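PDB 6FMH: membrane attack complex assembly inhibitor BGA71 from Borreliella bavariensis, which inhibits assembly of the complement membrane attack complex, which is likely to protect this Lyme disease spirochaete from killing by host serum. Local coordinates for residues A[39-44]-A[77-82]; A[67-72]-A[154-159]. One frame throughout, in Å; residues are numbered along the deposited sequence.

Contact 1: residues A[39-44]-A[77-82]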
ATOM      1  N   ILE A  39     -14.268  17.554  11.603  1.00 37.66           N
ATOM      2  CA  ILE A  39     -12.950  18.187  11.830  1.00 43.70           C
ATOM      3  C   ILE A  39     -12.171  18.142  10.508  1.00 45.45           C
ATOM      4  O   ILE A  39     -11.884  17.052  10.018  1.00 57.98           O
ATOM      5  CB  ILE A  39     -12.182  17.435  12.951  1.00 48.88           C
ATOM      6  CG1 ILE A  39     -10.831  18.041  13.344  1.00 51.39           C
ATOM      7  CG2 ILE A  39     -11.900  15.996  12.569  1.00 50.43           C
ATOM      8  CD1 ILE A  39     -10.487  17.672  14.776  1.00 50.20           C
ATOM      9  N   ASN A  40     -11.895  19.297   9.907  1.00 38.84           N
ATOM     10  CA  ASN A  40     -11.267  19.308   8.577  1.00 33.93           C
ATOM     11  C   ASN A  40      -9.849  19.748   8.823  1.00 29.86           C
ATOM     12  O   ASN A  40      -9.479  20.927   8.693  1.00 30.13           O
ATOM     13  CB  ASN A  40     -11.992  20.175   7.509  1.00 40.72           C
ATOM     14  CG  ASN A  40     -11.747  19.705   6.046  1.00 38.55           C
ATOM     15  OD1 ASN A  40     -10.726  19.144   5.717  1.00 29.54           O
ATOM     16  ND2 ASN A  40     -12.730  19.962   5.170  1.00 41.96           N
ATOM     17  N   PHE A  41      -9.060  18.801   9.293  1.00 26.03           N
ATOM     18  CA  PHE A  41      -7.746  19.106   9.870  1.00 23.07           C
ATOM     19  C   PHE A  41      -6.894  19.929   8.931  1.00 21.29           C
ATOM     20  O   PHE A  41      -6.223  20.872   9.352  1.00 25.18           O
ATOM     21  CB  PHE A  41      -7.057  17.795  10.297  1.00 23.30           C
ATOM     22  CG  PHE A  41      -5.652  17.973  10.784  1.00 23.19           C
ATOM     23  CD1 PHE A  41      -5.337  18.912  11.786  1.00 21.84           C
ATOM     24  CD2 PHE A  41      -4.628  17.237  10.217  1.00 22.66           C
ATOM     25  CE1 PHE A  41      -4.029  19.103  12.196  1.00 21.96           C
ATOM     26  CE2 PHE A  41      -3.311  17.423  10.636  1.00 23.09           C
ATOM     27  CZ  PHE A  41      -3.008  18.366  11.616  1.00 22.56           C
ATOM     28  N   LEU A  42      -6.915  19.614   7.657  1.00 18.16           N
ATOM     29  CA  LEU A  42      -6.049  20.294   6.731  1.00 16.83           C
ATOM     30  C   LEU A  42      -6.826  21.154   5.765  1.00 16.80           C
ATOM     31  O   LEU A  42      -6.332  21.476   4.682  1.00 17.41           O
ATOM     32  CB  LEU A  42      -5.190  19.275   5.954  1.00 16.39           C
ATOM     33  CG  LEU A  42      -4.203  18.454   6.799  1.00 15.27           C
ATOM     34  CD1 LEU A  42      -3.660  17.313   5.995  1.00 15.66           C
ATOM     35  CD2 LEU A  42      -3.051  19.282   7.302  1.00 15.28           C
ATOM     36  N   ALA A  43      -8.013  21.576   6.143  1.00 17.44           N
ATOM     37  CA  ALA A  43      -8.848  22.361   5.221  1.00 19.04           C
ATOM     38  C   ALA A  43      -8.102  23.523   4.617  1.00 19.96           C
ATOM     39  O   ALA A  43      -8.091  23.707   3.403  1.00 22.27           O
ATOM     40  CB  ALA A  43     -10.089  22.880   5.937  1.00 19.24           C
ATOM     41  N   THR A  44      -7.509  24.340   5.478  1.00 20.85           N
ATOM     42  CA  THR A  44      -6.691  25.492   5.044  1.00 22.44           C
ATOM     43  C   THR A  44      -5.617  25.176   3.984  1.00 20.02           C
ATOM     44  O   THR A  44      -5.420  25.964   3.050  1.00 20.08           O
ATOM     45  CB  THR A  44      -6.013  26.156   6.272  1.00 24.81           C
ATOM     46  OG1 THR A  44      -7.019  26.561   7.227  1.00 26.16           O
ATOM     47  CG2 THR A  44      -5.169  27.372   5.880  1.00 25.45           C
ATOM     48  N   ASN A  77      -6.928  19.451  17.081  1.00 27.54           N
ATOM     49  CA  ASN A  77      -7.472  20.785  16.848  1.00 27.92           C
ATOM     50  C   ASN A  77      -6.480  21.859  17.225  1.00 24.25           C
ATOM     51  O   ASN A  77      -6.378  22.871  16.566  1.00 24.48           O
ATOM     52  CB  ASN A  77      -8.787  20.977  17.617  1.00 26.67           C
ATOM     53  CG  ASN A  77      -9.976  20.363  16.928  1.00 28.15           C
ATOM     54  OD1 ASN A  77     -10.723  19.625  17.570  1.00 38.64           O
ATOM     55  ND2 ASN A  77     -10.194  20.651  15.656  1.00 27.77           N
ATOM     56  N   THR A  78      -5.766  21.641  18.302  1.00 24.31           N
ATOM     57  CA  THR A  78      -4.726  22.583  18.739  1.00 24.92           C
ATOM     58  C   THR A  78      -3.632  22.713  17.704  1.00 25.49           C
ATOM     59  O   THR A  78      -3.150  23.832  17.416  1.00 26.67           O
ATOM     60  CB  THR A  78      -4.097  22.069  20.031  1.00 24.74           C
ATOM     61  OG1 THR A  78      -5.164  21.729  20.940  1.00 28.36           O
ATOM     62  CG2 THR A  78      -3.219  23.083  20.656  1.00 25.04           C
ATOM     63  N   LEU A  79      -3.233  21.566  17.154  1.00 23.34           N
ATOM     64  CA  LEU A  79      -2.213  21.562  16.154  1.00 22.79           C
ATOM     65  C   LEU A  79      -2.723  22.290  14.929  1.00 20.34           C
ATOM     66  O   LEU A  79      -1.973  22.969  14.233  1.00 21.11           O
ATOM     67  CB  LEU A  79      -1.821  20.127  15.781  1.00 24.56           C
ATOM     68  CG  LEU A  79      -0.754  19.968  14.656  1.00 25.80           C
ATOM     69  CD1 LEU A  79       0.394  20.965  14.732  1.00 26.19           C
ATOM     70  CD2 LEU A  79      -0.170  18.577  14.661  1.00 26.18           C
ATOM     71  N   LYS A  80      -3.995  22.101  14.639  1.00 18.82           N
ATOM     72  CA  LYS A  80      -4.642  22.797  13.531  1.00 18.76           C
ATOM     73  C   LYS A  80      -4.542  24.316  13.704  1.00 18.82           C
ATOM     74  O   LYS A  80      -4.230  25.049  12.778  1.00 17.50           O
ATOM     75  CB  LYS A  80      -6.090  22.357  13.467  1.00 19.23           C
ATOM     76  CG  LYS A  80      -6.903  23.082  12.446  1.00 20.25           C
ATOM     77  CD  LYS A  80      -8.278  22.434  12.237  1.00 20.16           C
ATOM     78  CE  LYS A  80      -9.085  23.336  11.321  1.00 19.83           C
ATOM     79  NZ  LYS A  80     -10.365  22.728  10.893  1.00 19.35           N
ATOM     80  N   GLU A  81      -4.794  24.783  14.916  1.00 19.59           N
ATOM     81  CA  GLU A  81      -4.709  26.194  15.169  1.00 20.45           C
ATOM     82  C   GLU A  81      -3.267  26.683  14.973  1.00 19.24           C
ATOM     83  O   GLU A  81      -3.017  27.670  14.281  1.00 18.37           O
ATOM     84  CB  GLU A  81      -5.270  26.499  16.544  1.00 23.37           C
ATOM     85  CG  GLU A  81      -5.116  27.943  17.018  1.00 27.51           C
ATOM     86  CD  GLU A  81      -5.807  28.179  18.354  1.00 31.65           C
ATOM     87  OE1 GLU A  81      -6.916  27.694  18.487  1.00 31.46           O
ATOM     88  OE2 GLU A  81      -5.268  28.841  19.275  1.00 35.62           O
ATOM     89  N   ILE A  82      -2.315  25.980  15.573  1.00 17.74           N
ATOM     90  CA  ILE A  82      -0.903  26.274  15.379  1.00 17.48           C
ATOM     91  C   ILE A  82      -0.565  26.460  13.887  1.00 17.00           C
ATOM     92  O   ILE A  82       0.012  27.499  13.490  1.00 15.11           O
ATOM     93  CB  ILE A  82       0.022  25.163  15.933  1.00 17.53           C
ATOM     94  CG1 ILE A  82      -0.033  25.159  17.449  1.00 16.33           C
ATOM     95  CG2 ILE A  82       1.463  25.441  15.481  1.00 17.89           C
ATOM     96  CD1 ILE A  82       0.528  23.945  18.133  1.00 16.45           C
TER
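Lys80 and Phe41 lie alongside each other across this contact, their side chains running in opposite directions. The lysine leaves helix 73-88 with CG anti to the backbone N (chi1 175°) and stays extended to its end, which carries the ammonium group to the loop ahead of helix 43-46. There NZ donates to the main-chain oxygen of Asn40, with Lys80 NZ 3.0 Å from Asn40 O. The approach is steep: the nitrogen stands above the carbonyl plane, 62° out of it. Ala43 N reaches the same oxygen from the opposite face, closing the type I turn from Asn40 to Ala43, so two donors grip this one acceptor.

The ring of Phe41 comes close to helix 73-88 and presents its edge rather than a face. Its CD1 lies 3.9 Å from Lys80 CB, and Lys80 N sits at the rim in the plane of the ring. Farther round, Phe41 CZ packs 4.1 Å from Leu79 CG, while Ile65 of helix 55-68 and Ile76 also touch the phenyl group. Ile39 directs its CD1 end against the side chain of Asn77, at the more exposed margin.

Edge-on apolar packing of Phe41 and a lysine-to-carbonyl bond thus join an interhelical turn, with Leu42 as the N-cap of helix 43-46, to the flank of a neighbouring helix in this all-helical fold.

Contact 2: residues A[67-72]-A[154-159]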
ATOM      1  N   SER A  67      -1.719   9.486  14.783  1.00 10.71           N
ATOM      2  CA  SER A  67      -1.171   8.375  15.582  1.00 11.24           C
ATOM      3  C   SER A  67      -0.309   9.010  16.632  1.00 11.12           C
ATOM      4  O   SER A  67      -0.223   8.484  17.732  1.00 11.41           O
ATOM      5  CB  SER A  67      -0.372   7.337  14.739  1.00 10.91           C
ATOM      6  OG  SER A  67       0.882   7.864  14.344  1.00 11.82           O
ATOM      7  N   SER A  68       0.363  10.094  16.271  1.00 11.11           N
ATOM      8  CA  SER A  68       1.258  10.767  17.199  1.00 12.34           C
ATOM      9  C   SER A  68       0.525  11.424  18.357  1.00 13.41           C
ATOM     10  O   SER A  68       0.979  11.402  19.501  1.00 13.12           O
ATOM     11  CB  SER A  68       2.106  11.824  16.484  1.00 12.64           C
ATOM     12  OG  SER A  68       3.093  11.237  15.616  1.00 12.77           O
ATOM     13  N   LEU A  69      -0.627  11.989  18.055  1.00 15.38           N
ATOM     14  CA  LEU A  69      -1.474  12.613  19.054  1.00 17.11           C
ATOM     15  C   LEU A  69      -2.575  11.686  19.517  1.00 17.81           C
ATOM     16  O   LEU A  69      -3.556  12.117  20.144  1.00 17.70           O
ATOM     17  CB  LEU A  69      -2.119  13.846  18.489  1.00 17.72           C
ATOM     18  CG  LEU A  69      -1.124  14.880  17.987  1.00 17.98           C
ATOM     19  CD1 LEU A  69      -1.882  15.974  17.271  1.00 18.02           C
ATOM     20  CD2 LEU A  69      -0.356  15.436  19.161  1.00 18.98           C
ATOM     21  N   ASN A  70      -2.385  10.391  19.297  1.00 18.35           N
ATOM     22  CA  ASN A  70      -3.252   9.439  19.924  1.00 19.41           C
ATOM     23  C   ASN A  70      -4.747   9.515  19.587  1.00 18.25           C
ATOM     24  O   ASN A  70      -5.580   8.972  20.281  1.00 19.24           O
ATOM     25  CB  ASN A  70      -3.025   9.596  21.387  1.00 20.24           C
ATOM     26  CG  ASN A  70      -2.366   8.402  21.903  1.00 22.06           C
ATOM     27  OD1 ASN A  70      -2.951   7.326  21.860  1.00 24.28           O
ATOM     28  ND2 ASN A  70      -1.056   8.520  22.177  1.00 21.67           N
ATOM     29  N   TYR A  71      -5.036  10.138  18.473  1.00 17.65           N
ATOM     30  CA  TYR A  71      -6.346  10.224  17.949  1.00 17.61           C
ATOM     31  C   TYR A  71      -7.250  11.014  18.880  1.00 16.75           C
ATOM     32  O   TYR A  71      -8.458  10.871  18.842  1.00 16.23           O
ATOM     33  CB  TYR A  71      -6.879   8.828  17.684  1.00 19.44           C
ATOM     34  CG  TYR A  71      -5.951   7.963  16.861  1.00 20.30           C
ATOM     35  CD1 TYR A  71      -6.008   7.971  15.465  1.00 19.70           C
ATOM     36  CD2 TYR A  71      -5.057   7.099  17.484  1.00 20.73           C
ATOM     37  CE1 TYR A  71      -5.178   7.153  14.722  1.00 19.00           C
ATOM     38  CE2 TYR A  71      -4.222   6.284  16.739  1.00 20.65           C
ATOM     39  CZ  TYR A  71      -4.282   6.322  15.354  1.00 19.32           C
ATOM     40  OH  TYR A  71      -3.451   5.505  14.607  1.00 19.30           O
ATOM     41  N   GLU A  72      -6.643  11.918  19.647  1.00 17.06           N
ATOM     42  CA  GLU A  72      -7.357  12.886  20.516  1.00 15.61           C
ATOM     43  C   GLU A  72      -7.715  14.153  19.750  1.00 15.93           C
ATOM     44  O   GLU A  72      -6.876  15.003  19.484  1.00 15.29           O
ATOM     45  CB  GLU A  72      -6.495  13.250  21.714  1.00 15.29           C
ATOM     46  CG  GLU A  72      -6.409  12.160  22.757  1.00 15.88           C
ATOM     47  CD  GLU A  72      -5.531  12.546  23.922  1.00 17.50           C
ATOM     48  OE1 GLU A  72      -5.736  13.628  24.519  1.00 16.89           O
ATOM     49  OE2 GLU A  72      -4.617  11.743  24.272  1.00 20.97           O
ATOM     50  N   LYS A 154       8.012  14.551  20.642  1.00 12.99           N
ATOM     51  CA  LYS A 154       8.178  15.954  20.424  1.00 12.43           C
ATOM     52  C   LYS A 154       6.891  16.678  20.170  1.00 11.90           C
ATOM     53  O   LYS A 154       6.688  17.765  20.694  1.00 12.22           O
ATOM     54  CB  LYS A 154       9.095  16.214  19.246  1.00 12.89           C
ATOM     55  CG  LYS A 154       9.753  17.589  19.306  1.00 13.70           C
ATOM     56  CD  LYS A 154      11.023  17.546  20.125  1.00 13.91           C
ATOM     57  CE  LYS A 154      11.547  18.924  20.466  1.00 14.09           C
ATOM     58  NZ  LYS A 154      11.504  19.261  21.921  1.00 13.98           N
ATOM     59  N   LEU A 155       6.003  16.088  19.369  1.00 11.09           N
ATOM     60  CA  LEU A 155       4.717  16.726  19.037  1.00 10.23           C
ATOM     61  C   LEU A 155       3.775  16.898  20.256  1.00 10.29           C
ATOM     62  O   LEU A 155       3.046  17.896  20.361  1.00  9.95           O
ATOM     63  CB  LEU A 155       4.028  15.967  17.934  1.00  9.48           C
ATOM     64  CG  LEU A 155       2.712  16.544  17.361  1.00  9.19           C
ATOM     65  CD1 LEU A 155       2.843  17.994  16.941  1.00  9.22           C
ATOM     66  CD2 LEU A 155       2.238  15.714  16.202  1.00  8.91           C
ATOM     67  N   ASN A 156       3.853  15.987  21.216  1.00 10.31           N
ATOM     68  CA  ASN A 156       3.035  16.129  22.429  1.00 10.11           C
ATOM     69  C   ASN A 156       3.552  17.219  23.348  1.00 10.54           C
ATOM     70  O   ASN A 156       2.767  17.974  23.962  1.00  9.42           O
ATOM     71  CB  ASN A 156       2.890  14.807  23.111  1.00  9.40           C
ATOM     72  CG  ASN A 156       1.868  13.978  22.422  1.00  9.60           C
ATOM     73  OD1 ASN A 156       0.687  14.238  22.535  1.00  9.07           O
ATOM     74  ND2 ASN A 156       2.317  12.971  21.640  1.00 10.12           N
ATOM     75  N   GLU A 157       4.885  17.310  23.386  1.00 11.47           N
ATOM     76  CA  GLU A 157       5.563  18.354  24.124  1.00 13.03           C
ATOM     77  C   GLU A 157       5.222  19.750  23.544  1.00 11.78           C
ATOM     78  O   GLU A 157       5.056  20.727  24.265  1.00 10.66           O
ATOM     79  CB  GLU A 157       7.085  18.155  24.163  1.00 15.94           C
ATOM     80  CG  GLU A 157       7.672  19.488  24.510  1.00 19.09           C
ATOM     81  CD  GLU A 157       9.121  19.603  24.310  1.00 22.43           C
ATOM     82  OE1 GLU A 157       9.659  18.929  23.447  1.00 29.30           O
ATOM     83  OE2 GLU A 157       9.735  20.394  25.002  1.00 24.90           O
ATOM     84  N   THR A 158       5.062  19.811  22.242  1.00 11.29           N
ATOM     85  CA  THR A 158       4.683  21.025  21.591  1.00 11.53           C
ATOM     86  C   THR A 158       3.220  21.445  21.866  1.00 11.37           C
ATOM     87  O   THR A 158       2.965  22.608  22.196  1.00 11.62           O
ATOM     88  CB  THR A 158       4.938  20.859  20.116  1.00 12.17           C
ATOM     89  OG1 THR A 158       6.338  20.870  19.897  1.00 12.89           O
ATOM     90  CG2 THR A 158       4.298  21.977  19.280  1.00 12.90           C
ATOM     91  N   ILE A 159       2.289  20.500  21.805  1.00 11.71           N
ATOM     92  CA  ILE A 159       0.903  20.753  22.182  1.00 12.26           C
ATOM     93  C   ILE A 159       0.810  21.282  23.620  1.00 13.72           C
ATOM     94  O   ILE A 159       0.092  22.250  23.894  1.00 13.84           O
ATOM     95  CB  ILE A 159       0.005  19.495  22.072  1.00 11.59           C
ATOM     96  CG1 ILE A 159      -0.008  18.912  20.623  1.00 12.06           C
ATOM     97  CG2 ILE A 159      -1.390  19.786  22.605  1.00 11.22           C
ATOM     98  CD1 ILE A 159      -0.600  19.787  19.542  1.00 12.43           C
TER
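A Schellman motif ends helix 55-68 at this contact, and the turn that follows it packs against the C-terminal part of the long helix 127-163. Asn70, with positive phi, is the C-prime residue of the motif, and a type I' turn from Leu69 to Glu72 leads on to helix 73-88. The end of the helix is met by Asn156, whose amide nitrogen donates to a main-chain oxygen: Asn156 ND2 lies 3.0 Å from Ser68 O. The bond is fairly straight, with an N-H...O angle of 155°. Its acceptor lies close to the amide plane of Asn156, whereas the donor is tilted 33° from the carbonyl plane of Ser68.

Beside this bond, Leu69 sets its CD2 methyl against three side chains of helix 127-163. Leu69 CD2 stands 3.7 Å from Leu155 CG, where the two leucines cross at about a right angle, and 3.8 Å from Ile159 CG1, one helical turn further on. The same methyl passes Asn156 OD1. Leu155 CG, anti to its own backbone nitrogen (chi1 -175°), also brings CD2 to 3.9 Å from Ser68 CB. The hydroxyl of Ser68 is bonded back to Thr64 O within its own helix.

Both ends of the Asn156 amide are engaged, since OD1 accepts from Lys75 NZ and ND2 also donates to Ala152 O. These partners would fix the rotation of the amide, so that a carbonyl at the helix terminus is satisfied by a side chain next to a buried apolar patch.

Overall arrangement
The centres of contacts 1 and 2 lie about 13 Å apart, and the two meet through Leu79, whose CD2 is 3.8 Å from Leu155 CD1. Along the chain their segments alternate: 39-44, 67-72, 77-82 and 154-159. Helix 55-68 follows the first segment and ends within 67-72, which turns the chain into helix 73-88, which holds 77-82. Contact 1 sets the loop before helix 43-46 on one flank of helix 73-88. Contact 2 is the more buried. Contact 1 joins two early segments and contact 2 links this early part to the late helix 127-163, so that, with Leu79 between them, they form continuous packing within the Bbcrasp-1 family region.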